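Local structure of cyclin-dependent kinase inhibitor 3 (Homo sapiens, 1FPZ) at residues A[107-115]-A[144-152]; A[58-66]-A[89-99]. The protein removes phosphate from phosphotyrosine, phosphoserine and phosphothreonine in proteins, and dephosphorylates the cyclin-dependent kinase CDK2 in a cyclin-dependent manner. The protein carries 1 engineered substitution. One frame throughout, in Å; residues are numbered along the deposited sequence.

Interaction 1 of 2, residues A[107-115]-A[144-152]. With SO4 (sulfate ion), chain G.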
loop_
_atom_site.group_PDB
_atom_site.type_symbol
_atom_site.label_atom_id
_atom_site.label_comp_id
_atom_site.label_asym_id
_atom_site.label_seq_id
_atom_site.Cartn_x
_atom_site.Cartn_y
_atom_site.Cartn_z
ATOM N N PRO A 107 4.755 6.622 -6.624
ATOM C CA PRO A 107 4.002 7.806 -6.188
ATOM C C PRO A 107 2.577 7.975 -6.742
ATOM O O PRO A 107 2.346 7.869 -7.936
ATOM C CB PRO A 107 4.931 8.973 -6.561
ATOM C CG PRO A 107 5.819 8.413 -7.639
ATOM C CD PRO A 107 6.067 6.989 -7.186
ATOM N N ILE A 108 1.613 8.191 -5.848
ATOM C CA ILE A 108 0.233 8.429 -6.248
ATOM C C ILE A 108 -0.171 9.695 -5.502
ATOM O O ILE A 108 0.154 9.889 -4.323
ATOM C CB ILE A 108 -0.708 7.276 -5.868
ATOM C CG1 ILE A 108 -0.194 5.957 -6.442
ATOM C CG2 ILE A 108 -2.083 7.521 -6.461
ATOM C CD1 ILE A 108 -1.097 4.764 -6.134
ATOM N N ALA A 109 -0.829 10.587 -6.220
ATOM C CA ALA A 109 -1.255 11.855 -5.666
ATOM C C ALA A 109 -2.125 11.709 -4.418
ATOM O O ALA A 109 -3.097 10.967 -4.428
ATOM C CB ALA A 109 -1.999 12.620 -6.731
ATOM N N ASP A 110 -1.773 12.424 -3.353
ATOM C CA ASP A 110 -2.551 12.388 -2.114
ATOM C C ASP A 110 -4.020 12.643 -2.455
ATOM O O ASP A 110 -4.360 13.673 -3.026
ATOM C CB ASP A 110 -2.051 13.457 -1.135
ATOM C CG ASP A 110 -2.868 13.508 0.137
ATOM O OD1 ASP A 110 -4.112 13.492 0.040
ATOM O OD2 ASP A 110 -2.266 13.575 1.231
ATOM N N GLY A 111 -4.881 11.695 -2.103
ATOM C CA GLY A 111 -6.289 11.838 -2.403
ATOM C C GLY A 111 -6.581 11.457 -3.838
ATOM O O GLY A 111 -7.726 11.498 -4.275
ATOM N N GLY A 112 -5.551 11.065 -4.574
ATOM C CA GLY A 112 -5.749 10.695 -5.963
ATOM C C GLY A 112 -5.735 9.209 -6.281
ATOM O O GLY A 112 -5.981 8.365 -5.423
ATOM N N THR A 113 -5.447 8.884 -7.534
ATOM C CA THR A 113 -5.406 7.498 -7.958
ATOM C C THR A 113 -4.296 7.281 -8.984
ATOM O O THR A 113 -3.837 8.229 -9.621
ATOM C CB THR A 113 -6.749 7.099 -8.558
ATOM O OG1 THR A 113 -7.001 7.894 -9.718
ATOM C CG2 THR A 113 -7.866 7.338 -7.557
ATOM N N PRO A 114 -3.846 6.029 -9.161
ATOM C CA PRO A 114 -2.782 5.751 -10.128
ATOM C C PRO A 114 -3.360 5.558 -11.509
ATOM O O PRO A 114 -4.456 5.034 -11.648
ATOM C CB PRO A 114 -2.193 4.453 -9.609
ATOM C CG PRO A 114 -3.435 3.716 -9.209
ATOM C CD PRO A 114 -4.236 4.789 -8.460
ATOM N N ASP A 115 -2.629 5.968 -12.537
ATOM C CA ASP A 115 -3.115 5.756 -13.890
ATOM C C ASP A 115 -3.118 4.245 -14.051
ATOM O O ASP A 115 -2.486 3.531 -13.270
ATOM C CB ASP A 115 -2.182 6.398 -14.914
ATOM C CG ASP A 115 -0.791 5.829 -14.860
ATOM O OD1 ASP A 115 -0.602 4.668 -15.283
ATOM O OD2 ASP A 115 0.106 6.547 -14.382
ATOM N N LEU A 144 -4.423 4.923 4.555
ATOM C CA LEU A 144 -5.864 4.978 4.530
ATOM C C LEU A 144 -6.364 5.699 3.304
ATOM O O LEU A 144 -6.585 6.902 3.344
ATOM C CB LEU A 144 -6.320 5.708 5.788
ATOM C CG LEU A 144 -7.804 5.955 5.979
ATOM C CD1 LEU A 144 -8.462 4.660 6.396
ATOM C CD2 LEU A 144 -8.008 7.021 7.044
ATOM N N GLY A 145 -6.532 4.978 2.205
ATOM C CA GLY A 145 -7.028 5.624 1.011
ATOM C C GLY A 145 -6.230 5.198 -0.182
ATOM O O GLY A 145 -6.688 4.385 -0.992
ATOM N N ARG A 146 -5.039 5.764 -0.314
ATOM C CA ARG A 146 -4.198 5.387 -1.418
ATOM C C ARG A 146 -3.812 3.928 -1.194
ATOM O O ARG A 146 -3.918 3.123 -2.107
ATOM C CB ARG A 146 -2.978 6.318 -1.487
ATOM C CG ARG A 146 -3.319 7.715 -2.066
ATOM C CD ARG A 146 -2.100 8.641 -2.193
ATOM N NE ARG A 146 -1.666 9.149 -0.897
ATOM C CZ ARG A 146 -0.648 9.978 -0.717
ATOM N NH1 ARG A 146 0.057 10.401 -1.772
ATOM N NH2 ARG A 146 -0.329 10.380 0.510
ATOM N N SER A 147 -3.411 3.579 0.024
ATOM C CA SER A 147 -3.023 2.197 0.310
ATOM C C SER A 147 -4.181 1.222 0.211
ATOM O O SER A 147 -4.014 0.119 -0.312
ATOM C CB SER A 147 -2.395 2.074 1.695
ATOM O OG SER A 147 -1.113 2.643 1.705
ATOM N N CYS A 148 -5.356 1.625 0.701
ATOM C CA CYS A 148 -6.522 0.751 0.641
ATOM C C CYS A 148 -6.996 0.624 -0.781
ATOM O O CYS A 148 -7.541 -0.410 -1.182
ATOM C CB CYS A 148 -7.645 1.303 1.495
ATOM S SG CYS A 148 -7.091 1.577 3.140
ATOM N N LEU A 149 -6.777 1.681 -1.560
ATOM C CA LEU A 149 -7.166 1.676 -2.966
ATOM C C LEU A 149 -6.386 0.575 -3.693
ATOM O O LEU A 149 -6.967 -0.238 -4.418
ATOM C CB LEU A 149 -6.863 3.042 -3.597
ATOM C CG LEU A 149 -7.170 3.302 -5.064
ATOM C CD1 LEU A 149 -8.618 3.679 -5.232
ATOM C CD2 LEU A 149 -6.301 4.437 -5.550
ATOM N N VAL A 150 -5.073 0.545 -3.482
ATOM C CA VAL A 150 -4.216 -0.452 -4.105
ATOM C C VAL A 150 -4.562 -1.844 -3.568
ATOM O O VAL A 150 -4.680 -2.786 -4.320
ATOM C CB VAL A 150 -2.715 -0.144 -3.846
ATOM C CG1 VAL A 150 -1.853 -1.274 -4.343
ATOM C CG2 VAL A 150 -2.320 1.155 -4.548
ATOM N N ALA A 151 -4.743 -1.964 -2.261
ATOM C CA ALA A 151 -5.081 -3.253 -1.653
ATOM C C ALA A 151 -6.385 -3.753 -2.245
ATOM O O ALA A 151 -6.477 -4.895 -2.659
ATOM C CB ALA A 151 -5.227 -3.092 -0.153
ATOM N N ALA A 152 -7.401 -2.887 -2.280
ATOM C CA ALA A 152 -8.703 -3.270 -2.811
ATOM C C ALA A 152 -8.610 -3.573 -4.300
ATOM O O ALA A 152 -9.331 -4.425 -4.822
ATOM C CB ALA A 152 -9.693 -2.186 -2.546
HETATM S S SO4 G . -3.944 8.285 1.879
HETATM O O1 SO4 G . -3.461 8.740 0.587
HETATM O O2 SO4 G . -5.277 8.886 2.061
HETATM O O3 SO4 G . -2.972 8.670 2.935
HETATM O O4 SO4 G . -4.155 6.829 1.865
#

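Interaction 2 of 2, residues A[58-66]-A[89-99]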
loop_
_atom_site.group_PDB
_atom_site.type_symbol
_atom_site.label_atom_id
_atom_site.label_comp_id
_atom_site.label_asym_id
_atom_site.label_seq_id
_atom_site.Cartn_x
_atom_site.Cartn_y
_atom_site.Cartn_z
ATOM N N ARG A 58 8.595 10.625 14.793
ATOM C CA ARG A 58 9.080 9.253 14.687
ATOM C C ARG A 58 10.559 9.238 14.327
ATOM O O ARG A 58 11.085 10.206 13.792
ATOM C CB ARG A 58 8.300 8.504 13.607
ATOM C CG ARG A 58 7.231 7.560 14.116
ATOM C CD ARG A 58 7.830 6.288 14.707
ATOM N NE ARG A 58 6.875 5.185 14.634
ATOM C CZ ARG A 58 5.681 5.188 15.221
ATOM N NH1 ARG A 58 5.297 6.233 15.940
ATOM N NH2 ARG A 58 4.847 4.166 15.054
ATOM N N ASN A 59 11.213 8.117 14.611
ATOM C CA ASN A 59 12.630 7.924 14.331
ATOM C C ASN A 59 12.734 7.036 13.089
ATOM O O ASN A 59 12.594 5.819 13.190
ATOM C CB ASN A 59 13.265 7.226 15.531
ATOM C CG ASN A 59 14.720 6.937 15.326
ATOM O OD1 ASN A 59 15.298 6.106 16.020
ATOM N ND2 ASN A 59 15.333 7.629 14.378
ATOM N N VAL A 60 12.992 7.632 11.929
ATOM C CA VAL A 60 13.047 6.871 10.684
ATOM C C VAL A 60 14.006 5.683 10.652
ATOM O O VAL A 60 13.741 4.688 9.978
ATOM C CB VAL A 60 13.344 7.803 9.516
ATOM C CG1 VAL A 60 12.955 7.147 8.214
ATOM C CG2 VAL A 60 12.585 9.092 9.706
ATOM N N GLN A 61 15.109 5.773 11.385
ATOM C CA GLN A 61 16.072 4.676 11.406
ATOM C C GLN A 61 15.600 3.520 12.279
ATOM O O GLN A 61 15.754 2.357 11.913
ATOM C CB GLN A 61 17.409 5.155 11.942
ATOM C CG GLN A 61 17.856 6.472 11.389
ATOM C CD GLN A 61 19.022 6.990 12.157
ATOM O OE1 GLN A 61 18.938 7.196 13.376
ATOM N NE2 GLN A 61 20.136 7.191 11.467
ATOM N N LYS A 62 15.049 3.835 13.445
ATOM C CA LYS A 62 14.558 2.792 14.333
ATOM C C LYS A 62 13.409 2.037 13.674
ATOM O O LYS A 62 13.365 0.807 13.727
ATOM C CB LYS A 62 14.050 3.364 15.650
ATOM C CG LYS A 62 13.483 2.276 16.566
ATOM C CD LYS A 62 12.432 2.817 17.515
ATOM C CE LYS A 62 11.722 1.674 18.224
ATOM N NZ LYS A 62 10.389 2.077 18.729
ATOM N N ASP A 63 12.477 2.779 13.072
ATOM C CA ASP A 63 11.316 2.193 12.390
ATOM C C ASP A 63 11.755 1.231 11.322
ATOM O O ASP A 63 11.251 0.114 11.236
ATOM C CB ASP A 63 10.470 3.268 11.726
ATOM C CG ASP A 63 9.838 4.197 12.721
ATOM O OD1 ASP A 63 10.535 4.608 13.675
ATOM O OD2 ASP A 63 8.647 4.529 12.547
ATOM N N THR A 64 12.677 1.695 10.491
ATOM C CA THR A 64 13.238 0.892 9.412
ATOM C C THR A 64 13.779 -0.423 9.994
ATOM O O THR A 64 13.398 -1.509 9.559
ATOM C CB THR A 64 14.396 1.677 8.695
ATOM O OG1 THR A 64 13.852 2.786 7.962
ATOM C CG2 THR A 64 15.182 0.769 7.754
ATOM N N GLU A 65 14.659 -0.311 10.991
ATOM C CA GLU A 65 15.264 -1.468 11.658
ATOM C C GLU A 65 14.191 -2.403 12.232
ATOM O O GLU A 65 14.307 -3.627 12.159
ATOM C CB GLU A 65 16.168 -0.988 12.787
ATOM C CG GLU A 65 17.061 -2.052 13.351
ATOM C CD GLU A 65 18.215 -2.368 12.433
ATOM O OE1 GLU A 65 17.979 -2.957 11.361
ATOM O OE2 GLU A 65 19.361 -2.014 12.782
ATOM N N GLU A 66 13.154 -1.816 12.813
ATOM C CA GLU A 66 12.050 -2.586 13.377
ATOM C C GLU A 66 11.393 -3.444 12.290
ATOM O O GLU A 66 11.159 -4.642 12.479
ATOM C CB GLU A 66 11.008 -1.631 13.963
ATOM C CG GLU A 66 9.633 -2.234 14.080
ATOM C CD GLU A 66 9.377 -2.915 15.410
ATOM O OE1 GLU A 66 10.222 -3.718 15.863
ATOM O OE2 GLU A 66 8.308 -2.647 16.000
ATOM N N VAL A 89 11.441 12.971 5.753
ATOM C CA VAL A 89 11.927 11.613 5.496
ATOM C C VAL A 89 12.268 11.503 4.007
ATOM O O VAL A 89 11.868 10.559 3.331
ATOM C CB VAL A 89 10.862 10.527 5.848
ATOM C CG1 VAL A 89 11.193 9.874 7.184
ATOM C CG2 VAL A 89 9.464 11.145 5.896
ATOM N N PRO A 90 13.034 12.470 3.483
ATOM C CA PRO A 90 13.450 12.531 2.080
ATOM C C PRO A 90 14.272 11.331 1.626
ATOM O O PRO A 90 14.240 10.951 0.456
ATOM C CB PRO A 90 14.262 13.822 2.018
ATOM C CG PRO A 90 13.719 14.635 3.173
ATOM C CD PRO A 90 13.614 13.591 4.237
ATOM N N ASN A 91 15.026 10.740 2.543
ATOM C CA ASN A 91 15.846 9.594 2.179
ATOM C C ASN A 91 15.260 8.286 2.698
ATOM O O ASN A 91 15.988 7.337 3.020
ATOM C CB ASN A 91 17.269 9.776 2.700
ATOM C CG ASN A 91 17.311 9.976 4.192
ATOM O OD1 ASN A 91 16.636 10.863 4.726
ATOM N ND2 ASN A 91 18.100 9.156 4.882
ATOM N N LEU A 92 13.933 8.251 2.765
ATOM C CA LEU A 92 13.198 7.075 3.220
ATOM C C LEU A 92 13.596 5.889 2.366
ATOM O O LEU A 92 14.045 4.856 2.877
ATOM C CB LEU A 92 11.688 7.326 3.089
ATOM C CG LEU A 92 10.715 6.222 3.512
ATOM C CD1 LEU A 92 11.006 5.802 4.938
ATOM C CD2 LEU A 92 9.296 6.724 3.388
ATOM N N LEU A 93 13.439 6.060 1.056
ATOM C CA LEU A 93 13.764 5.023 0.085
ATOM C C LEU A 93 15.198 4.533 0.284
ATOM O O LEU A 93 15.470 3.330 0.256
ATOM C CB LEU A 93 13.584 5.570 -1.329
ATOM C CG LEU A 93 12.218 6.094 -1.783
ATOM C CD1 LEU A 93 11.157 5.027 -1.614
ATOM C CD2 LEU A 93 11.854 7.310 -1.009
ATOM N N ASP A 94 16.109 5.485 0.493
ATOM C CA ASP A 94 17.525 5.193 0.712
ATOM C C ASP A 94 17.673 4.231 1.892
ATOM O O ASP A 94 18.254 3.146 1.789
ATOM C CB ASP A 94 18.315 6.460 1.101
ATOM C CG ASP A 94 18.276 7.569 0.053
ATOM O OD1 ASP A 94 19.042 8.546 0.246
ATOM O OD2 ASP A 94 17.505 7.489 -0.935
ATOM N N LEU A 95 17.167 4.679 3.035
ATOM C CA LEU A 95 17.242 3.901 4.263
ATOM C C LEU A 95 16.725 2.481 4.170
ATOM O O LEU A 95 17.350 1.565 4.708
ATOM C CB LEU A 95 16.516 4.617 5.400
ATOM C CG LEU A 95 17.229 5.867 5.924
ATOM C CD1 LEU A 95 16.596 6.327 7.232
ATOM C CD2 LEU A 95 18.707 5.552 6.149
ATOM N N TYR A 96 15.589 2.293 3.501
ATOM C CA TYR A 96 15.002 0.965 3.350
ATOM C C TYR A 96 15.951 0.019 2.635
ATOM O O TYR A 96 16.094 -1.145 3.011
ATOM C CB TYR A 96 13.708 1.005 2.513
ATOM C CG TYR A 96 12.478 1.603 3.151
ATOM C CD1 TYR A 96 11.282 1.675 2.436
ATOM C CD2 TYR A 96 12.486 2.071 4.457
ATOM C CE1 TYR A 96 10.128 2.190 3.004
ATOM C CE2 TYR A 96 11.341 2.587 5.034
ATOM C CZ TYR A 96 10.163 2.641 4.303
ATOM O OH TYR A 96 9.024 3.131 4.872
ATOM N N GLN A 97 16.557 0.509 1.561
ATOM C CA GLN A 97 17.451 -0.317 0.781
ATOM C C GLN A 97 18.764 -0.556 1.520
ATOM O O GLN A 97 19.367 -1.621 1.407
ATOM C CB GLN A 97 17.671 0.332 -0.574
ATOM C CG GLN A 97 16.358 0.521 -1.350
ATOM C CD GLN A 97 16.548 1.341 -2.592
ATOM O OE1 GLN A 97 16.253 2.525 -2.613
ATOM N NE2 GLN A 97 17.070 0.717 -3.631
ATOM N N GLN A 98 19.194 0.426 2.299
ATOM C CA GLN A 98 20.421 0.275 3.066
ATOM C C GLN A 98 20.237 -0.874 4.039
ATOM O O GLN A 98 21.202 -1.523 4.434
ATOM C CB GLN A 98 20.710 1.531 3.875
ATOM C CG GLN A 98 20.961 2.769 3.044
ATOM C CD GLN A 98 21.441 3.903 3.901
ATOM O OE1 GLN A 98 22.278 3.700 4.772
ATOM N NE2 GLN A 98 20.921 5.101 3.665
ATOM N N CYS A 99 18.982 -1.114 4.424
ATOM C CA CYS A 99 18.645 -2.173 5.369
ATOM C C CYS A 99 18.320 -3.491 4.702
ATOM O O CYS A 99 17.849 -4.419 5.348
ATOM C CB CYS A 99 17.453 -1.768 6.217
ATOM S SG CYS A 99 17.832 -1.624 7.943
#

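Interaction 1 of 2, residues A[107-115]-A[144-152]
R146, the first residue of helix 146-158, reaches into the loop 107-115 and meets its backbone. Its NH1 donates to I108 O at 2.6 Å, with an N-H...O angle of 152° and the oxygen only 5° out of the guanidinium plane; NH1 also makes a salt bridge with E83. D110 CA sits 3.2 Å above that plane, offset toward its rim. A bend at chi3 (-74°) turns the guanidinium so that NE faces the sulfate while NH1 faces the loop. The close apolar packing lies further along the helix: L149 CD2 presses on CD of the P114 ring at 3.6 Å, the L149 side chain crosses that of T113 at about a right angle with CD2 3.9 Å from T113 CG2, and V150 CG2 reaches I108 CD1 at 4.1 Å. P114 and L149 also touch helix 183-189. The solvent side is looser: exposed D110 brings OD2 to 3.8 Å from R146 NH2, a long salt bridge of charge alone, the oxygen well out of the guanidinium plane. The sulfate, probably from the crystallisation liquor, sits in the phosphate-binding P-loop of the protein-tyrosine phosphatase family, beside S140, engineered at the predicted phosphocysteine position. R146 N bonds its O4 and NE its O1, but both oxygens crowd neighbours in the model, so that geometry is doubtful. This is consistent with an arginine that grips substrate phosphate while loop 107-115 and E83 fix its rotation.

Interaction 2 of 2, residues A[58-66]-A[89-99]
Two neighbouring helices on one side of the phosphatase sheet, 60-66 and 92-98, pack with axes 9.8 Å apart, crossing at -41°, and no hydrogen bond joins them. At the N-terminal end, V60 lies against L92 and L95: its CG1 is 3.9 Å from L95 CD1 and 4.0 Å from L92 CD1. T64 is central, its CA 6.3 Å from that of Y96. With OG1 anti to the carbonyl carbon (chi1 -69°), which puts the CG2 methyl anti to the backbone N, T64 turns this methyl to C99, 3.6 Å from SG, and its hydroxyl back to its own helix. OG1 donates to V60 O at 2.8 Å, an oxygen that also accepts from T64 N. The same OG1 lies in the plane of the Y96 ring, at its edge, 3.8 Å from Y96 CD2. An alanine here would remove both branches, and would probably leave a gap against C99 and the Y96 edge while V60 O lost one of its two donors. E65, on the exposed margin, bends at chi2 (75°) and brings OE1 to 3.7 Å from C99 SG. Beyond the pair, Y96 packs on strands 74-77 and 102-105 and makes a weak hydrogen bond through OH to H139, while L92 touches L84 of helix 81-86.

Both contacts are partly buried, but interaction 1 lies nearer the middle of the fold, its centre about 8 Å from that of the chain against about 17 Å for interaction 2. They share no segment, and their nearest atoms are about 8 Å apart. Interaction 1 joins a loop to a helix start at the active site, where charge and a backbone carbonyl orient an arginine; interaction 2 joins two helices by apolar surfaces and a hydroxyl satisfied within its own helix. The central sheet relates them: H139, which Y96 contacts, ends strand 136-139, next to the engineered S140 that R146 touches. Helix 81-86 likewise carries L84 toward interaction 2 and E83 toward interaction 1.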